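N-acyl-D-glutamate deacylase (Bordetella bronchiseptica, PDB 3GIP) catalyses hydrolysis of the amide bond of N-acyl-D-glutamate, releasing D-glutamate, probably with the help of bound zinc, as a member of the amidohydrolase superfamily. Local coordinates at residues D64-D69 with V245-K250; C359-S364 with A409-F414. One frame throughout, in Å; residues are numbered along the deposited sequence.

Contact 1: D64-D69 with V245-K250. With ZN (zinc ion), chain F; FMT (formic acid), chain D.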
ATOM      1  N   ASP A  64       2.366  -1.055   5.549  1.00 12.84           N
ATOM      2  CA  ASP A  64       1.955  -1.285   4.169  1.00 12.78           C
ATOM      3  C   ASP A  64       1.666   0.068   3.542  1.00 12.88           C
ATOM      4  O   ASP A  64       0.594   0.639   3.741  1.00 14.49           O
ATOM      5  CB  ASP A  64       0.698  -2.156   4.145  1.00 12.75           C
ATOM      6  CG  ASP A  64       0.294  -2.563   2.745  1.00 14.14           C
ATOM      7  OD1 ASP A  64       0.972  -2.157   1.775  1.00 14.06           O
ATOM      8  OD2 ASP A  64      -0.710  -3.295   2.617  1.00 13.98           O
ATOM      9  N   VAL A  65       2.627   0.571   2.776  1.00 12.15           N
ATOM     10  CA  VAL A  65       2.490   1.876   2.155  1.00 12.61           C
ATOM     11  C   VAL A  65       1.570   1.925   0.944  1.00 11.98           C
ATOM     12  O   VAL A  65       1.277   3.007   0.443  1.00 13.35           O
ATOM     13  CB  VAL A  65       3.877   2.448   1.763  1.00 11.88           C
ATOM     14  CG1 VAL A  65       4.782   2.473   2.993  1.00 13.57           C
ATOM     15  CG2 VAL A  65       4.504   1.614   0.644  1.00 13.47           C
ATOM     16  N   HIS A  66       1.108   0.771   0.467  1.00 12.75           N
ATOM     17  CA  HIS A  66       0.216   0.781  -0.685  1.00 12.68           C
ATOM     18  C   HIS A  66      -1.039  -0.049  -0.491  1.00 13.70           C
ATOM     19  O   HIS A  66      -1.179  -1.144  -1.048  1.00 14.38           O
ATOM     20  CB  HIS A  66       0.924   0.307  -1.955  1.00 13.06           C
ATOM     21  CG  HIS A  66       0.235   0.753  -3.207  1.00 11.68           C
ATOM     22  ND1 HIS A  66       0.605   1.886  -3.897  1.00 13.28           N
ATOM     23  CD2 HIS A  66      -0.861   0.269  -3.840  1.00 14.27           C
ATOM     24  CE1 HIS A  66      -0.235   2.086  -4.899  1.00 13.07           C
ATOM     25  NE2 HIS A  66      -1.134   1.119  -4.885  1.00 13.44           N
ATOM     26  N   GLY A  67      -1.962   0.484   0.296  1.00 13.43           N
ATOM     27  CA  GLY A  67      -3.200  -0.225   0.530  1.00 13.77           C
ATOM     28  C   GLY A  67      -4.364   0.427  -0.190  1.00 13.65           C
ATOM     29  O   GLY A  67      -4.294   1.592  -0.582  1.00 13.91           O
ATOM     30  N   HIS A  68      -5.420  -0.352  -0.394  1.00 13.84           N
ATOM     31  CA  HIS A  68      -6.650   0.128  -1.023  1.00 13.55           C
ATOM     32  C   HIS A  68      -7.780  -0.265  -0.081  1.00 14.86           C
ATOM     33  O   HIS A  68      -8.922  -0.446  -0.501  1.00 16.83           O
ATOM     34  CB  HIS A  68      -6.879  -0.542  -2.380  1.00 14.51           C
ATOM     35  CG  HIS A  68      -6.038   0.017  -3.483  1.00 13.55           C
ATOM     36  ND1 HIS A  68      -6.102   1.337  -3.875  1.00 15.17           N
ATOM     37  CD2 HIS A  68      -5.123  -0.571  -4.290  1.00 15.20           C
ATOM     38  CE1 HIS A  68      -5.262   1.537  -4.876  1.00 15.58           C
ATOM     39  NE2 HIS A  68      -4.657   0.395  -5.148  1.00 15.92           N
ATOM     40  N   ASP A  69      -7.446  -0.391   1.199  1.00 14.33           N
ATOM     41  CA  ASP A  69      -8.400  -0.811   2.221  1.00 14.30           C
ATOM     42  C   ASP A  69      -9.252   0.327   2.785  1.00 14.39           C
ATOM     43  O   ASP A  69      -9.874   0.178   3.835  1.00 15.24           O
ATOM     44  CB  ASP A  69      -7.631  -1.484   3.357  1.00 15.06           C
ATOM     45  CG  ASP A  69      -6.514  -2.374   2.846  1.00 16.25           C
ATOM     46  OD1 ASP A  69      -6.773  -3.566   2.567  1.00 14.88           O
ATOM     47  OD2 ASP A  69      -5.379  -1.869   2.704  1.00 16.04           O
ATOM     48  N   VAL A 245       6.489   9.621  -4.383  1.00 13.89           N
ATOM     49  CA  VAL A 245       6.584   8.172  -4.249  1.00 13.46           C
ATOM     50  C   VAL A 245       6.048   7.544  -5.530  1.00 14.30           C
ATOM     51  O   VAL A 245       4.938   7.855  -5.962  1.00 13.61           O
ATOM     52  CB  VAL A 245       5.752   7.633  -3.063  1.00 13.71           C
ATOM     53  CG1 VAL A 245       5.778   6.111  -3.065  1.00 15.16           C
ATOM     54  CG2 VAL A 245       6.307   8.155  -1.748  1.00 14.45           C
ATOM     55  N   VAL A 246       6.848   6.684  -6.155  1.00 12.70           N
ATOM     56  CA  VAL A 246       6.420   5.996  -7.366  1.00 12.78           C
ATOM     57  C   VAL A 246       5.822   4.669  -6.907  1.00 11.82           C
ATOM     58  O   VAL A 246       6.540   3.774  -6.463  1.00 14.13           O
ATOM     59  CB  VAL A 246       7.603   5.714  -8.320  1.00 12.49           C
ATOM     60  CG1 VAL A 246       7.094   4.998  -9.568  1.00 13.80           C
ATOM     61  CG2 VAL A 246       8.293   7.023  -8.699  1.00 14.18           C
ATOM     62  N   SER A 247       4.501   4.561  -7.001  1.00 10.87           N
ATOM     63  CA  SER A 247       3.782   3.367  -6.574  1.00 11.75           C
ATOM     64  C   SER A 247       4.052   2.126  -7.412  1.00 11.60           C
ATOM     65  O   SER A 247       4.258   2.212  -8.623  1.00 12.97           O
ATOM     66  CB  SER A 247       2.277   3.642  -6.578  1.00 12.91           C
ATOM     67  OG  SER A 247       1.950   4.684  -5.674  1.00 12.65           O
ATOM     68  N   HIS A 248       4.025   0.976  -6.741  1.00 11.92           N
ATOM     69  CA  HIS A 248       4.227  -0.329  -7.366  1.00 11.26           C
ATOM     70  C   HIS A 248       5.020  -0.244  -8.662  1.00 10.85           C
ATOM     71  O   HIS A 248       4.529  -0.585  -9.739  1.00 11.74           O
ATOM     72  CB  HIS A 248       2.867  -1.022  -7.602  1.00 11.79           C
ATOM     73  CG  HIS A 248       1.802  -0.139  -8.190  1.00 12.99           C
ATOM     74  ND1 HIS A 248       1.981   0.587  -9.347  1.00 13.06           N
ATOM     75  CD2 HIS A 248       0.515   0.067  -7.818  1.00 14.47           C
ATOM     76  CE1 HIS A 248       0.855   1.198  -9.666  1.00 15.97           C
ATOM     77  NE2 HIS A 248      -0.053   0.898  -8.755  1.00 11.55           N
ATOM     78  N   HIS A 249       6.265   0.203  -8.549  1.00 12.09           N
ATOM     79  CA  HIS A 249       7.112   0.363  -9.718  1.00 11.65           C
ATOM     80  C   HIS A 249       7.374  -0.969 -10.400  1.00 12.31           C
ATOM     81  O   HIS A 249       7.731  -1.963  -9.755  1.00 13.49           O
ATOM     82  CB  HIS A 249       8.423   1.046  -9.338  1.00 13.85           C
ATOM     83  CG  HIS A 249       9.199   1.536 -10.518  1.00 13.67           C
ATOM     84  ND1 HIS A 249       8.589   2.059 -11.640  1.00 13.65           N
ATOM     85  CD2 HIS A 249      10.531   1.585 -10.755  1.00 13.07           C
ATOM     86  CE1 HIS A 249       9.515   2.405 -12.518  1.00 14.90           C
ATOM     87  NE2 HIS A 249      10.700   2.127 -12.004  1.00 13.99           N
ATOM     88  N   LYS A 250       7.203  -0.970 -11.717  1.00 11.52           N
ATOM     89  CA  LYS A 250       7.349  -2.183 -12.506  1.00 12.78           C
ATOM     90  C   LYS A 250       7.484  -1.847 -13.983  1.00 12.88           C
ATOM     91  O   LYS A 250       7.238  -0.713 -14.399  1.00 13.41           O
ATOM     92  CB  LYS A 250       6.092  -3.037 -12.343  1.00 12.81           C
ATOM     93  CG  LYS A 250       4.868  -2.394 -13.013  1.00 15.39           C
ATOM     94  CD  LYS A 250       3.608  -3.229 -12.862  1.00 15.63           C
ATOM     95  CE  LYS A 250       2.964  -3.031 -11.510  1.00 19.21           C
ATOM     96  NZ  LYS A 250       2.374  -1.657 -11.360  1.00 11.81           N
TER
HETATM   97 ZN    ZN F 484      -2.061   1.529  -8.849  1.00 14.07          ZN
HETATM   98  C   FMT D 482      -0.890  -3.012 -10.082  1.00 14.73           C
HETATM   99  O1  FMT D 482      -1.492  -4.001  -9.741  1.00 13.65           O
HETATM  100  O2  FMT D 482       0.438  -2.962  -9.942  1.00 14.98           O
HETATM  101  O   HOH W   1       2.622   3.750  -3.248  1.00 14.57           O
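His66 meets Ser247 and His248 in the buried centre of the protein, and the loop that carries it is set by Asp64 at the end of strand 57-64. Asp64 OD1 accepts a hydrogen bond of 3.2 Å from His66 N, an Asx turn in which the donor stands above the carboxylate plane; aspartate is short enough for OD1 to meet a backbone N two residues on, while OD2 is salt-bridged to Lys82. Val65 is turned to the same side and packs on Pro408 and Phe412.

At His66, CG lies anti to the backbone N (chi1 -159°), which carries the imidazole across to the other segment. Its CE1 rests 3.4 Å from Ser247 CB. One water bridges His66 ND1, at 2.8 Å and in the ring plane, and Ser247 OG, at 2.7 Å. A serine fits here because it is small enough to admit the ring yet carries a hydroxyl that shares the water.

This loop and the one after strand 243-246 lie at the C-terminal ends of barrel strands, where amidohydrolases build their metal centre. His66 NE2 approaches His248 CD2 at 3.5 Å, the two rings inclined by 53°. His248 NE2 binds zinc at 2.1 Å; Cys95 and His218 are the other protein ligands. Ser247 CB lies over the centre of one face of the His248 ring; O2 of a formate, probably from the crystallisation liquor, lies over the opposite face, offset toward the rim. Lys250, bent at chi3 and chi4, gives NZ to that formate oxygen (2.7 Å) and to His248 O, and pairs with Glu222.

Contact 2: C359-S364 with A409-F414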
ATOM      1  N   CYS A 359      15.646   3.176  -1.807  1.00 12.07           N
ATOM      2  CA  CYS A 359      14.426   3.859  -1.385  1.00 12.16           C
ATOM      3  C   CYS A 359      13.160   3.062  -1.651  1.00 12.40           C
ATOM      4  O   CYS A 359      12.063   3.622  -1.654  1.00 12.60           O
ATOM      5  CB  CYS A 359      14.320   5.217  -2.075  1.00 11.67           C
ATOM      6  SG  CYS A 359      15.702   6.321  -1.697  1.00 15.14           S
ATOM      7  N   CYS A 360      13.300   1.756  -1.858  1.00 11.73           N
ATOM      8  CA  CYS A 360      12.131   0.936  -2.137  1.00 12.62           C
ATOM      9  C   CYS A 360      11.498   0.326  -0.895  1.00 12.02           C
ATOM     10  O   CYS A 360      12.135  -0.411  -0.143  1.00 12.71           O
ATOM     11  CB  CYS A 360      12.472  -0.185  -3.128  1.00 11.04           C
ATOM     12  SG  CYS A 360      10.997  -0.947  -3.853  1.00 12.44           S
ATOM     13  N   MET A 361      10.226   0.643  -0.692  1.00 12.34           N
ATOM     14  CA  MET A 361       9.461   0.124   0.432  1.00 11.52           C
ATOM     15  C   MET A 361       8.591  -1.015  -0.100  1.00 13.04           C
ATOM     16  O   MET A 361       8.635  -1.331  -1.294  1.00 12.49           O
ATOM     17  CB  MET A 361       8.568   1.232   0.995  1.00 12.79           C
ATOM     18  CG  MET A 361       9.326   2.500   1.345  1.00 11.93           C
ATOM     19  SD  MET A 361       8.240   3.898   1.716  1.00 13.55           S
ATOM     20  CE  MET A 361       7.759   4.386   0.076  1.00 13.88           C
ATOM     21  N   VAL A 362       7.805  -1.629   0.778  1.00 11.47           N
ATOM     22  CA  VAL A 362       6.918  -2.713   0.370  1.00 11.91           C
ATOM     23  C   VAL A 362       5.466  -2.242   0.448  1.00 13.15           C
ATOM     24  O   VAL A 362       5.030  -1.703   1.473  1.00 12.76           O
ATOM     25  CB  VAL A 362       7.093  -3.958   1.273  1.00 12.28           C
ATOM     26  CG1 VAL A 362       6.170  -5.085   0.806  1.00 12.00           C
ATOM     27  CG2 VAL A 362       8.545  -4.411   1.247  1.00 12.92           C
ATOM     28  N   GLY A 363       4.738  -2.434  -0.649  1.00 12.76           N
ATOM     29  CA  GLY A 363       3.332  -2.061  -0.718  1.00 12.67           C
ATOM     30  C   GLY A 363       2.587  -3.271  -1.249  1.00 13.57           C
ATOM     31  O   GLY A 363       2.878  -3.730  -2.349  1.00 13.94           O
ATOM     32  N   SER A 364       1.623  -3.786  -0.491  1.00 12.95           N
ATOM     33  CA  SER A 364       0.903  -4.988  -0.912  1.00 13.26           C
ATOM     34  C   SER A 364      -0.048  -4.801  -2.087  1.00 14.55           C
ATOM     35  O   SER A 364      -0.204  -5.705  -2.911  1.00 14.30           O
ATOM     36  CB  SER A 364       0.119  -5.581   0.259  1.00 13.88           C
ATOM     37  OG  SER A 364      -1.052  -4.823   0.521  1.00 14.12           O
ATOM     38  N   ALA A 409       8.115   5.112   7.645  1.00 13.61           N
ATOM     39  CA  ALA A 409       7.858   6.140   8.653  1.00 14.29           C
ATOM     40  C   ALA A 409       8.542   7.447   8.262  1.00 15.14           C
ATOM     41  O   ALA A 409       7.989   8.532   8.453  1.00 16.64           O
ATOM     42  CB  ALA A 409       8.350   5.670  10.022  1.00 14.57           C
ATOM     43  N   ARG A 410       9.745   7.337   7.706  1.00 15.05           N
ATOM     44  CA  ARG A 410      10.506   8.509   7.275  1.00 14.79           C
ATOM     45  C   ARG A 410       9.874   9.174   6.056  1.00 15.38           C
ATOM     46  O   ARG A 410       9.762  10.396   5.990  1.00 16.25           O
ATOM     47  CB  ARG A 410      11.945   8.101   6.944  1.00 14.89           C
ATOM     48  CG  ARG A 410      12.743   9.152   6.182  1.00 18.08           C
ATOM     49  CD  ARG A 410      12.974  10.412   7.007  1.00 19.18           C
ATOM     50  NE  ARG A 410      13.759  11.398   6.265  1.00 21.33           N
ATOM     51  CZ  ARG A 410      13.275  12.167   5.292  1.00 22.60           C
ATOM     52  NH1 ARG A 410      12.000  12.078   4.937  1.00 23.05           N
ATOM     53  NH2 ARG A 410      14.073  13.020   4.662  1.00 23.73           N
ATOM     54  N   VAL A 411       9.457   8.359   5.095  1.00 15.33           N
ATOM     55  CA  VAL A 411       8.854   8.863   3.869  1.00 14.44           C
ATOM     56  C   VAL A 411       7.488   9.505   4.098  1.00 14.50           C
ATOM     57  O   VAL A 411       7.194  10.568   3.549  1.00 16.80           O
ATOM     58  CB  VAL A 411       8.712   7.722   2.826  1.00 13.52           C
ATOM     59  CG1 VAL A 411       7.915   8.191   1.623  1.00 15.45           C
ATOM     60  CG2 VAL A 411      10.099   7.253   2.385  1.00 14.60           C
ATOM     61  N   PHE A 412       6.666   8.864   4.923  1.00 15.31           N
ATOM     62  CA  PHE A 412       5.318   9.348   5.195  1.00 15.92           C
ATOM     63  C   PHE A 412       5.180  10.262   6.406  1.00 18.12           C
ATOM     64  O   PHE A 412       4.100  10.796   6.661  1.00 19.99           O
ATOM     65  CB  PHE A 412       4.370   8.153   5.308  1.00 15.76           C
ATOM     66  CG  PHE A 412       4.081   7.503   3.988  1.00 16.16           C
ATOM     67  CD1 PHE A 412       3.020   7.942   3.203  1.00 16.06           C
ATOM     68  CD2 PHE A 412       4.915   6.504   3.491  1.00 15.65           C
ATOM     69  CE1 PHE A 412       2.794   7.402   1.938  1.00 16.73           C
ATOM     70  CE2 PHE A 412       4.699   5.957   2.224  1.00 16.65           C
ATOM     71  CZ  PHE A 412       3.636   6.410   1.446  1.00 16.60           C
ATOM     72  N   GLY A 413       6.265  10.438   7.149  1.00 18.30           N
ATOM     73  CA  GLY A 413       6.236  11.326   8.301  1.00 19.32           C
ATOM     74  C   GLY A 413       5.573  10.803   9.558  1.00 20.19           C
ATOM     75  O   GLY A 413       4.936  11.567  10.288  1.00 21.94           O
ATOM     76  N   PHE A 414       5.717   9.512   9.827  1.00 18.77           N
ATOM     77  CA  PHE A 414       5.121   8.929  11.020  1.00 20.70           C
ATOM     78  C   PHE A 414       6.051   9.040  12.213  1.00 22.83           C
ATOM     79  O   PHE A 414       7.020   8.289  12.335  1.00 24.32           O
ATOM     80  CB  PHE A 414       4.769   7.457  10.799  1.00 20.07           C
ATOM     81  CG  PHE A 414       3.801   7.227   9.683  1.00 18.80           C
ATOM     82  CD1 PHE A 414       2.753   8.112   9.453  1.00 18.38           C
ATOM     83  CD2 PHE A 414       3.920   6.107   8.868  1.00 18.41           C
ATOM     84  CE1 PHE A 414       1.841   7.887   8.433  1.00 18.41           C
ATOM     85  CE2 PHE A 414       3.009   5.874   7.843  1.00 18.68           C
ATOM     86  CZ  PHE A 414       1.969   6.768   7.626  1.00 18.16           C
TER
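Met361 sends its CG out beside the backbone N, anti to the carbonyl carbon (chi1 -53°), continues extended through chi2, and bends at chi3 (-78°), so that sulfur and terminal methyl are presented to two successive residues of helix 406-412. On the helix, Val411 has CG1 anti to its own N and CG2 anti to its carbonyl carbon, which spreads both methyls before the thioether. The two side chains meet tip to tip: SD lies 3.9 Å from Val411 CG2, while CE is 4.1 Å from Val411 CG1.

Phe412 approaches differently, its ring crossing the end of the methionine at a slant. CE2 is the atom that touches, 4.1 Å from Met361 CE. The sulfur sits at the edge of the ring, 5.4 Å from its centroid and 81° off the normal, a Met-aromatic contact. Methionine is apt here because its unbranched, flexible chain can span from strand to helix and turn at the tip to fit a branched residue and an aromatic one together. No hydrogen bond crosses between the segments; the association is apolar, and Val65, Ala278, Leu407 and Pro408 add further apolar surface around Met361.

Gly413 is the first residue to leave helical phi/psi; its positive phi turns the chain away, a conformation readily adopted without a side chain, and Phe414 N donates to Ala409 O at 2.8 Å. Phe412 CB lies 3.6 Å above one face of the Phe414 ring, offset toward the rim. Strand 360-362 pairs in parallel with strand 277-281, and packing of a helix against such strands through buried apolar side chains is typical of the TIM-barrel fold of the amidohydrolases.

From the N terminus, the chain runs through strand 57-64 into the loop 64-69, and contact 1 closes a long excursion of 175 residues when the chain returns at 245-250. Contact 2 opens only afterwards: strand 360-362 leads on, and 44 mostly helical residues later helix 406-412 comes back to it. The two are therefore in series, neither nested nor crossed. In space they adjoin, their centres about 9 Å apart. Asp64 OD2 probably hydrogen-bonds Ser364 OG at 2.6 Å, and Val65 CG2 packs on Val362 O at 3.5 Å. Contact 1 thus joins loops at the zinc centre, while contact 2 joins strand 360-362 to helix 406-412, farther from the metal.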